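Local structure of intracellular protein transport protein USO1 (Saccharomyces cerevisiae S288c, 6LSU) at residues A[435-446]-A[527-538]; A[540-548]-A[556-564]. The protein acts as a membrane tether required for protein transport from the endoplasmic reticulum to the Golgi complex, this chain being its globular armadillo-repeat head. All coordinates share one frame; numbering follows the deposited sequence.

Contact 1 (A[435-446]-A[527-538])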
loop_
_atom_site.group_PDB
_atom_site.type_symbol
_atom_site.label_atom_id
_atom_site.label_comp_id
_atom_site.label_asym_id
_atom_site.label_seq_id
_atom_site.Cartn_x
_atom_site.Cartn_y
_atom_site.Cartn_z
ATOM N N PHE A 435 14.105 6.927 11.860
ATOM C CA PHE A 435 14.575 8.095 12.629
ATOM C C PHE A 435 13.393 8.706 13.338
ATOM O O PHE A 435 13.649 9.520 14.274
ATOM C CB PHE A 435 15.178 9.178 11.728
ATOM C CG PHE A 435 16.514 8.819 11.156
ATOM C CD1 PHE A 435 17.587 8.523 11.974
ATOM C CD2 PHE A 435 16.716 8.800 9.790
ATOM C CE1 PHE A 435 18.811 8.141 11.431
ATOM C CE2 PHE A 435 17.935 8.405 9.244
ATOM C CZ PHE A 435 18.977 8.083 10.065
ATOM N N MET A 436 12.170 8.389 12.927
ATOM C CA MET A 436 10.985 9.143 13.440
ATOM C C MET A 436 11.017 9.217 14.964
ATOM O O MET A 436 11.092 8.144 15.598
ATOM C CB MET A 436 9.682 8.471 13.010
ATOM C CG MET A 436 8.520 9.357 13.237
ATOM S SD MET A 436 8.587 10.608 11.987
ATOM C CE MET A 436 7.888 9.654 10.623
ATOM N N ASP A 437 10.952 10.444 15.496
ATOM C CA ASP A 437 10.802 10.785 16.947
ATOM C C ASP A 437 11.934 10.217 17.794
ATOM O O ASP A 437 11.696 9.938 18.962
ATOM C CB ASP A 437 9.488 10.253 17.492
ATOM C CG ASP A 437 8.319 10.960 16.864
ATOM O OD1 ASP A 437 8.398 12.212 16.763
ATOM O OD2 ASP A 437 7.347 10.258 16.494
ATOM N N ASN A 438 13.138 10.124 17.238
ATOM C CA ASN A 438 14.343 9.586 17.912
ATOM C C ASN A 438 15.519 10.538 17.666
ATOM O O ASN A 438 16.437 10.248 16.807
ATOM C CB ASN A 438 14.571 8.192 17.373
ATOM C CG ASN A 438 15.434 7.341 18.257
ATOM O OD1 ASN A 438 16.314 7.863 18.973
ATOM N ND2 ASN A 438 15.219 6.024 18.175
ATOM N N PHE A 439 15.512 11.655 18.371
ATOM C CA PHE A 439 16.588 12.676 18.317
ATOM C C PHE A 439 17.990 12.071 18.456
ATOM O O PHE A 439 18.881 12.448 17.702
ATOM C CB PHE A 439 16.403 13.759 19.373
ATOM C CG PHE A 439 17.606 14.672 19.409
ATOM C CD1 PHE A 439 17.786 15.670 18.453
ATOM C CD2 PHE A 439 18.599 14.496 20.372
ATOM C CE1 PHE A 439 18.912 16.477 18.486
ATOM C CE2 PHE A 439 19.730 15.296 20.387
ATOM C CZ PHE A 439 19.889 16.278 19.442
ATOM N N ASP A 440 18.211 11.178 19.399
ATOM C CA ASP A 440 19.568 10.605 19.636
ATOM C C ASP A 440 20.002 9.884 18.363
ATOM O O ASP A 440 21.181 10.007 17.910
ATOM C CB ASP A 440 19.586 9.693 20.868
ATOM C CG ASP A 440 19.084 10.362 22.160
ATOM O OD1 ASP A 440 19.270 11.603 22.298
ATOM O OD2 ASP A 440 18.495 9.620 23.030
ATOM N N LEU A 441 19.093 9.150 17.738
ATOM C CA LEU A 441 19.498 8.307 16.586
ATOM C C LEU A 441 19.735 9.215 15.362
ATOM O O LEU A 441 20.567 8.914 14.475
ATOM C CB LEU A 441 18.373 7.307 16.349
ATOM C CG LEU A 441 18.790 6.016 15.656
ATOM C CD1 LEU A 441 19.967 5.360 16.361
ATOM C CD2 LEU A 441 17.607 5.074 15.634
ATOM N N GLN A 442 19.012 10.328 15.330
ATOM C CA GLN A 442 19.178 11.368 14.298
ATOM C C GLN A 442 20.558 12.015 14.480
ATOM O O GLN A 442 21.417 11.889 13.554
ATOM C CB GLN A 442 18.043 12.368 14.376
ATOM C CG GLN A 442 16.839 11.913 13.597
ATOM C CD GLN A 442 15.639 12.783 13.869
ATOM O OE1 GLN A 442 15.756 14.002 13.916
ATOM N NE2 GLN A 442 14.483 12.158 14.090
ATOM N N ARG A 443 20.823 12.568 15.665
ATOM C CA ARG A 443 22.162 13.128 15.995
ATOM C C ARG A 443 23.310 12.123 15.706
ATOM O O ARG A 443 24.302 12.547 15.064
ATOM C CB ARG A 443 22.141 13.602 17.444
ATOM C CG ARG A 443 23.423 14.284 17.899
ATOM C CD ARG A 443 23.297 14.825 19.320
ATOM N NE ARG A 443 24.592 14.996 19.957
ATOM C CZ ARG A 443 25.370 14.008 20.417
ATOM N NH1 ARG A 443 24.994 12.742 20.319
ATOM N NH2 ARG A 443 26.536 14.295 20.978
ATOM N N ASP A 444 23.235 10.858 16.147
ATOM C CA ASP A 444 24.385 9.934 16.028
ATOM C C ASP A 444 24.629 9.683 14.538
ATOM O O ASP A 444 25.809 9.519 14.103
ATOM C CB ASP A 444 24.160 8.637 16.830
ATOM C CG ASP A 444 24.323 8.763 18.348
ATOM O OD1 ASP A 444 24.271 9.921 18.891
ATOM O OD2 ASP A 444 24.469 7.704 19.004
ATOM N N PHE A 445 23.540 9.556 13.780
ATOM C CA PHE A 445 23.612 9.280 12.320
ATOM C C PHE A 445 24.384 10.414 11.630
ATOM O O PHE A 445 25.353 10.089 10.880
ATOM C CB PHE A 445 22.217 9.159 11.712
ATOM C CG PHE A 445 22.215 9.053 10.214
ATOM C CD1 PHE A 445 22.727 7.927 9.594
ATOM C CD2 PHE A 445 21.716 10.089 9.427
ATOM C CE1 PHE A 445 22.705 7.800 8.217
ATOM C CE2 PHE A 445 21.709 9.967 8.050
ATOM C CZ PHE A 445 22.232 8.836 7.448
ATOM N N LEU A 446 23.966 11.671 11.848
ATOM C CA LEU A 446 24.583 12.839 11.188
ATOM C C LEU A 446 26.071 12.890 11.563
ATOM O O LEU A 446 26.909 12.961 10.607
ATOM C CB LEU A 446 23.860 14.117 11.611
ATOM C CG LEU A 446 22.555 14.409 10.881
ATOM C CD1 LEU A 446 22.101 15.817 11.186
ATOM C CD2 LEU A 446 22.712 14.266 9.376
ATOM N N PHE A 527 15.000 16.105 8.725
ATOM C CA PHE A 527 15.781 16.353 9.967
ATOM C C PHE A 527 15.613 17.775 10.500
ATOM O O PHE A 527 15.634 17.976 11.715
ATOM C CB PHE A 527 17.274 16.172 9.741
ATOM C CG PHE A 527 17.722 14.752 9.518
ATOM C CD1 PHE A 527 17.174 13.704 10.235
ATOM C CD2 PHE A 527 18.687 14.467 8.547
ATOM C CE1 PHE A 527 17.626 12.411 10.019
ATOM C CE2 PHE A 527 19.112 13.172 8.315
ATOM C CZ PHE A 527 18.579 12.144 9.062
ATOM N N PHE A 528 15.496 18.750 9.608
ATOM C CA PHE A 528 15.589 20.191 9.930
ATOM C C PHE A 528 14.248 20.699 10.441
ATOM O O PHE A 528 14.206 21.838 10.979
ATOM C CB PHE A 528 16.014 20.988 8.698
ATOM C CG PHE A 528 17.485 20.957 8.413
ATOM C CD1 PHE A 528 18.298 19.990 8.985
ATOM C CD2 PHE A 528 18.035 21.850 7.508
ATOM C CE1 PHE A 528 19.658 19.963 8.709
ATOM C CE2 PHE A 528 19.375 21.773 7.186
ATOM C CZ PHE A 528 20.189 20.849 7.801
ATOM N N GLN A 529 13.181 19.915 10.308
ATOM C CA GLN A 529 11.835 20.422 10.689
ATOM C C GLN A 529 11.915 21.293 11.955
ATOM O O GLN A 529 12.408 20.821 13.008
ATOM C CB GLN A 529 10.845 19.276 10.829
ATOM C CG GLN A 529 10.334 18.842 9.471
ATOM C CD GLN A 529 9.531 17.575 9.585
ATOM O OE1 GLN A 529 10.052 16.510 9.932
ATOM N NE2 GLN A 529 8.250 17.692 9.298
ATOM N N GLN A 530 11.474 22.550 11.821
ATOM C CA GLN A 530 11.385 23.561 12.909
ATOM C C GLN A 530 10.585 22.968 14.085
ATOM O O GLN A 530 11.066 23.066 15.242
ATOM C CB GLN A 530 10.753 24.838 12.346
ATOM C CG GLN A 530 11.593 25.524 11.266
ATOM C CD GLN A 530 12.419 26.659 11.823
ATOM O OE1 GLN A 530 13.648 26.602 11.879
ATOM N NE2 GLN A 530 11.736 27.696 12.279
ATOM N N ASP A 531 9.438 22.344 13.788
ATOM C CA ASP A 531 8.517 21.712 14.773
ATOM C C ASP A 531 9.185 20.516 15.465
ATOM O O ASP A 531 8.709 20.153 16.563
ATOM C CB ASP A 531 7.200 21.257 14.126
ATOM C CG ASP A 531 6.129 22.334 14.054
ATOM O OD1 ASP A 531 6.135 23.240 14.920
ATOM O OD2 ASP A 531 5.292 22.254 13.134
ATOM N N HIS A 532 10.223 19.913 14.870
ATOM C CA HIS A 532 11.009 18.802 15.485
ATOM C C HIS A 532 11.693 19.285 16.774
ATOM O O HIS A 532 12.145 20.458 16.823
ATOM C CB HIS A 532 12.049 18.214 14.513
ATOM C CG HIS A 532 11.711 16.873 13.944
ATOM N ND1 HIS A 532 12.663 15.870 13.797
ATOM C CD2 HIS A 532 10.554 16.374 13.453
ATOM C CE1 HIS A 532 12.091 14.805 13.263
ATOM N NE2 HIS A 532 10.796 15.090 13.038
ATOM N N LYS A 533 11.765 18.387 17.762
ATOM C CA LYS A 533 12.516 18.527 19.040
ATOM C C LYS A 533 14.029 18.536 18.785
ATOM O O LYS A 533 14.547 17.507 18.259
ATOM C CB LYS A 533 12.196 17.349 19.964
ATOM C CG LYS A 533 12.207 15.971 19.298
ATOM C CD LYS A 533 10.823 15.396 19.006
ATOM C CE LYS A 533 10.785 13.885 19.103
ATOM N NZ LYS A 533 9.674 13.420 19.965
ATOM N N TYR A 534 14.696 19.639 19.162
ATOM C CA TYR A 534 16.169 19.848 19.082
ATOM C C TYR A 534 16.661 19.862 17.623
ATOM O O TYR A 534 17.863 19.565 17.400
ATOM C CB TYR A 534 16.910 18.768 19.881
ATOM C CG TYR A 534 16.645 18.791 21.364
ATOM C CD1 TYR A 534 17.085 19.849 22.146
ATOM C CD2 TYR A 534 15.954 17.760 21.987
ATOM C CE1 TYR A 534 16.848 19.883 23.511
ATOM C CE2 TYR A 534 15.706 17.778 23.352
ATOM C CZ TYR A 534 16.157 18.842 24.117
ATOM O OH TYR A 534 15.911 18.848 25.459
ATOM N N SER A 535 15.811 20.247 16.659
ATOM C CA SER A 535 16.218 20.391 15.232
ATOM C C SER A 535 17.430 21.343 15.135
ATOM O O SER A 535 18.324 21.093 14.304
ATOM C CB SER A 535 15.065 20.820 14.335
ATOM O OG SER A 535 14.907 22.231 14.277
ATOM N N GLU A 536 17.490 22.363 15.994
ATOM C CA GLU A 536 18.599 23.353 16.020
ATOM C C GLU A 536 19.948 22.623 16.019
ATOM O O GLU A 536 20.767 22.882 15.151
ATOM C CB GLU A 536 18.455 24.293 17.215
ATOM C CG GLU A 536 18.897 25.710 16.894
ATOM C CD GLU A 536 18.664 26.735 17.993
ATOM O OE1 GLU A 536 17.589 26.684 18.637
ATOM O OE2 GLU A 536 19.562 27.584 18.206
ATOM N N GLU A 537 20.158 21.682 16.928
ATOM C CA GLU A 537 21.424 20.917 17.032
ATOM C C GLU A 537 21.771 20.282 15.693
ATOM O O GLU A 537 22.973 20.238 15.359
ATOM C CB GLU A 537 21.319 19.777 18.035
ATOM C CG GLU A 537 22.513 19.682 18.983
ATOM C CD GLU A 537 22.153 19.939 20.441
ATOM O OE1 GLU A 537 22.866 19.404 21.325
ATOM O OE2 GLU A 537 21.144 20.665 20.701
ATOM N N LEU A 538 20.779 19.740 14.986
ATOM C CA LEU A 538 21.004 18.981 13.738
ATOM C C LEU A 538 21.374 19.997 12.648
ATOM O O LEU A 538 22.322 19.751 11.879
ATOM C CB LEU A 538 19.738 18.194 13.383
ATOM C CG LEU A 538 19.283 17.141 14.390
ATOM C CD1 LEU A 538 17.849 16.707 14.088
ATOM C CD2 LEU A 538 20.203 15.935 14.376
#
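Phe527, in the last turn of helix 514-528, enters segment 435-446 as a knob into a hole formed by Phe435, Gln442, Phe445 and Leu446, the kind of helix packing on which an armadillo-repeat head is built. Its ring points an edge at one face of Phe435, a T-shaped pair with centroids 5.2 Å apart and planes at 71°. The CZ end reaches Phe445, while CE2 lies against Leu446 CD2.

Gln442 forms another wall of the hole and is worth following outward. Its CB faces Leu538 CD2; CG then lies 3.7 Å from Phe527 CE1, the two side chains running antiparallel. With the chain extended beyond CG (chi2 170°), the amide reaches back to the turn that joins helix 421-435 to helix 439-459. There NE2 donates to Phe435 O at 2.8 Å, in the amide's own plane but from above the carbonyl plane; Asn438 N reaches the same oxygen from the opposite face. Two donors thus grip this carbonyl, and the NE2 bond fixes the amide's rotation, turning OE1 to the edge of the His532 ring, 3.6 Å from ND1, and toward Leu538 CD1.

Further out, Phe439 stands over the loop before helix 535-543. With CG anti to the backbone N (chi1 172°), the Phe439 ring is carried under Tyr534, whose CB and CG cover one face while Arg443 CB lies on the other; the Tyr534 ring offers an edge to that first face, centroids 5.3 Å apart. Glu537 CB sits at the Phe439 rim. At the exposed border Lys533, bent along its length, lies across Asp437 in a long salt bridge, NZ to OD1 3.7 Å.

Contact 2 (A[540-548]-A[556-564]); sequences EITRNVTTG and PLKAIQTIS
Thr546 and Lys558 face each other as a non-hydrogen-bonded pair, CA to CA 4.2 Å, in a two-strand antiparallel beta hairpin that links helix 535-543 to helix 559-568. The next pair, Thr547 with Leu557, is hydrogen-bonded: Thr547 N donates to Leu557 O at 2.8 Å, and the return bond from Leu557 N is weak. CA-H...O contacts from Thr546 CA to Leu557 O and from Lys558 CA to Val545 O add to the pairing on the side of the helices. Where the helices diverge from it, Ala559 CB lies against Thr542 O.

Arg543 closes the helical end. Its CG is 4.1 Å from Ile560 CD1, and the bend at chi3 (57°) carries the guanidinium back to Glu540, where NH2 meets the syn lone pair of OE2 at 2.6 Å; NH1 makes a second salt bridge to Asp599. Cut back to alanine, this side chain is likely to leave Glu540 and Asp599 without their shared cation and to open a gap beside Ile560. Lys558 runs alongside Asn544, its CE 3.3 Å from OD1.

On the face of Thr547 and Leu557, Thr547 OG1 lies 3.2 Å from Thr562 OG1. Thr562 OG1 in turn donates to Lys558 O at 2.7 Å from above the carbonyl plane, and this oxygen also receives Thr562 N.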
loop_
_atom_site.group_PDB
_atom_site.type_symbol
_atom_site.label_atom_id
_atom_site.label_comp_id
_atom_site.label_asym_id
_atom_site.label_seq_id
_atom_site.Cartn_x
_atom_site.Cartn_y
_atom_site.Cartn_z
ATOM N N GLU A 540 22.776 22.932 13.063
ATOM C CA GLU A 540 24.125 23.378 13.486
ATOM C C GLU A 540 25.191 22.387 13.069
ATOM O O GLU A 540 26.209 22.853 12.628
ATOM C CB GLU A 540 24.164 23.616 14.995
ATOM C CG GLU A 540 23.473 24.919 15.364
ATOM C CD GLU A 540 23.748 26.054 14.376
ATOM O OE1 GLU A 540 22.754 26.536 13.712
ATOM O OE2 GLU A 540 24.959 26.426 14.235
ATOM N N ILE A 541 24.971 21.091 13.210
ATOM C CA ILE A 541 25.981 20.074 12.792
ATOM C C ILE A 541 26.192 20.154 11.283
ATOM O O ILE A 541 27.306 19.860 10.818
ATOM C CB ILE A 541 25.549 18.644 13.214
ATOM C CG1 ILE A 541 25.535 18.502 14.736
ATOM C CG2 ILE A 541 26.449 17.592 12.552
ATOM C CD1 ILE A 541 24.922 17.213 15.219
ATOM N N THR A 542 25.131 20.419 10.527
ATOM C CA THR A 542 25.162 20.352 9.043
ATOM C C THR A 542 25.847 21.623 8.571
ATOM O O THR A 542 26.733 21.529 7.685
ATOM C CB THR A 542 23.768 20.200 8.423
ATOM O OG1 THR A 542 23.166 18.993 8.893
ATOM C CG2 THR A 542 23.833 20.173 6.906
ATOM N N ARG A 543 25.505 22.740 9.217
ATOM C CA ARG A 543 26.104 24.077 8.943
ATOM C C ARG A 543 27.630 24.000 9.120
ATOM O O ARG A 543 28.387 24.465 8.230
ATOM C CB ARG A 543 25.480 25.163 9.827
ATOM C CG ARG A 543 25.564 26.547 9.214
ATOM C CD ARG A 543 24.762 27.637 9.909
ATOM N NE ARG A 543 25.122 27.777 11.311
ATOM C CZ ARG A 543 26.309 28.180 11.778
ATOM N NH1 ARG A 543 27.297 28.501 10.962
ATOM N NH2 ARG A 543 26.515 28.230 13.083
ATOM N N ASN A 544 28.117 23.436 10.208
ATOM C CA ASN A 544 29.548 23.640 10.578
ATOM C C ASN A 544 30.418 22.587 9.894
ATOM O O ASN A 544 31.566 22.460 10.269
ATOM C CB ASN A 544 29.705 23.791 12.092
ATOM C CG ASN A 544 29.019 25.073 12.552
ATOM O OD1 ASN A 544 29.257 26.152 11.988
ATOM N ND2 ASN A 544 28.118 24.966 13.526
ATOM N N VAL A 545 29.897 21.902 8.883
ATOM C CA VAL A 545 30.716 21.002 8.031
ATOM C C VAL A 545 31.452 21.854 6.992
ATOM O O VAL A 545 30.825 22.743 6.351
ATOM C CB VAL A 545 29.865 19.901 7.365
ATOM C CG1 VAL A 545 30.538 19.328 6.146
ATOM C CG2 VAL A 545 29.542 18.785 8.334
ATOM N N THR A 546 32.722 21.525 6.778
ATOM C CA THR A 546 33.653 22.190 5.830
ATOM C C THR A 546 34.029 21.180 4.740
ATOM O O THR A 546 34.048 19.972 5.045
ATOM C CB THR A 546 34.878 22.655 6.615
ATOM O OG1 THR A 546 35.494 21.418 6.994
ATOM C CG2 THR A 546 34.534 23.516 7.817
ATOM N N THR A 547 34.302 21.637 3.515
ATOM C CA THR A 547 34.571 20.730 2.365
ATOM C C THR A 547 35.745 21.235 1.519
ATOM O O THR A 547 36.343 22.282 1.866
ATOM C CB THR A 547 33.326 20.575 1.484
ATOM O OG1 THR A 547 33.180 21.772 0.714
ATOM C CG2 THR A 547 32.059 20.339 2.276
ATOM N N GLY A 548 36.059 20.470 0.467
ATOM C CA GLY A 548 36.867 20.879 -0.699
ATOM C C GLY A 548 36.211 20.437 -2.004
ATOM O O GLY A 548 36.046 19.214 -2.186
ATOM N N PRO A 556 39.286 26.484 3.912
ATOM C CA PRO A 556 38.242 25.515 3.507
ATOM C C PRO A 556 36.830 26.132 3.543
ATOM O O PRO A 556 36.683 27.215 4.105
ATOM C CB PRO A 556 38.381 24.349 4.503
ATOM C CG PRO A 556 39.619 24.678 5.330
ATOM C CD PRO A 556 39.734 26.186 5.279
ATOM N N LEU A 557 35.832 25.453 2.959
ATOM C CA LEU A 557 34.507 26.063 2.627
ATOM C C LEU A 557 33.331 25.369 3.354
ATOM O O LEU A 557 33.115 24.136 3.173
ATOM C CB LEU A 557 34.338 26.041 1.104
ATOM C CG LEU A 557 33.300 27.017 0.533
ATOM C CD1 LEU A 557 33.363 28.381 1.221
ATOM C CD2 LEU A 557 33.464 27.167 -0.973
ATOM N N LYS A 558 32.568 26.154 4.125
ATOM C CA LYS A 558 31.437 25.692 4.980
ATOM C C LYS A 558 30.245 25.227 4.125
ATOM O O LYS A 558 30.203 25.561 2.931
ATOM C CB LYS A 558 30.921 26.830 5.855
ATOM C CG LYS A 558 31.438 26.864 7.280
ATOM C CD LYS A 558 30.834 28.029 8.059
ATOM C CE LYS A 558 30.756 27.803 9.550
ATOM N NZ LYS A 558 31.929 27.055 10.066
ATOM N N ALA A 559 29.275 24.530 4.730
ATOM C CA ALA A 559 28.198 23.816 4.002
ATOM C C ALA A 559 27.369 24.811 3.171
ATOM O O ALA A 559 27.197 24.599 1.935
ATOM C CB ALA A 559 27.330 23.051 4.981
ATOM N N ILE A 560 26.847 25.863 3.809
ATOM C CA ILE A 560 25.882 26.776 3.154
ATOM C C ILE A 560 26.536 27.517 1.976
ATOM O O ILE A 560 25.815 27.870 1.037
ATOM C CB ILE A 560 25.317 27.781 4.158
ATOM C CG1 ILE A 560 24.367 27.073 5.127
ATOM C CG2 ILE A 560 24.636 28.931 3.404
ATOM C CD1 ILE A 560 23.505 27.997 5.969
ATOM N N GLN A 561 27.821 27.825 2.036
ATOM C CA GLN A 561 28.509 28.544 0.929
ATOM C C GLN A 561 28.829 27.537 -0.189
ATOM O O GLN A 561 28.547 27.819 -1.347
ATOM C CB GLN A 561 29.746 29.290 1.444
ATOM C CG GLN A 561 29.828 30.724 0.927
ATOM C CD GLN A 561 28.650 31.556 1.377
ATOM O OE1 GLN A 561 27.796 31.952 0.585
ATOM N NE2 GLN A 561 28.591 31.815 2.673
ATOM N N THR A 562 29.302 26.356 0.157
ATOM C CA THR A 562 29.465 25.212 -0.793
ATOM C C THR A 562 28.158 24.888 -1.554
ATOM O O THR A 562 28.197 24.615 -2.767
ATOM C CB THR A 562 29.904 23.939 -0.074
ATOM O OG1 THR A 562 31.013 24.155 0.800
ATOM C CG2 THR A 562 30.317 22.877 -1.068
ATOM N N ILE A 563 27.028 24.855 -0.881
ATOM C CA ILE A 563 25.701 24.572 -1.520
ATOM C C ILE A 563 25.372 25.759 -2.447
ATOM O O ILE A 563 24.797 25.502 -3.552
ATOM C CB ILE A 563 24.610 24.344 -0.437
ATOM C CG1 ILE A 563 24.823 23.005 0.274
ATOM C CG2 ILE A 563 23.195 24.428 -0.993
ATOM C CD1 ILE A 563 24.153 22.909 1.625
ATOM N N SER A 564 25.700 26.997 -2.020
ATOM C CA SER A 564 25.443 28.251 -2.795
ATOM C C SER A 564 26.155 28.187 -4.151
ATOM O O SER A 564 25.491 28.363 -5.162
ATOM C CB SER A 564 25.834 29.468 -2.027
ATOM O OG SER A 564 24.959 29.683 -0.918
#

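In the fold
Helix 535-543 serves both contacts: its start packs on helix 439-459 in contact 1, and its end leads into the hairpin of contact 2. The two centres are 19 Å apart, yet the contacts touch at Thr542, whose OG1 is 3.6 Å from Phe528 CE1 and 4.1 Å from Leu446 CD1. Arg443 CG lies 4.2 Å from Ile541 CD1. In sequence contact 2 begins only after contact 1 has ended. Trp589 of helix 577-590 spans both, meeting Phe528 edge-to-face and touching Thr542 and Arg543. Contact 1 joins helix 439-459 to helices 514-528 and 535-543, and contact 2 joins 535-543 to 559-568; their centres lie about 27 Å and 38 Å from the chain's centre, on the same side.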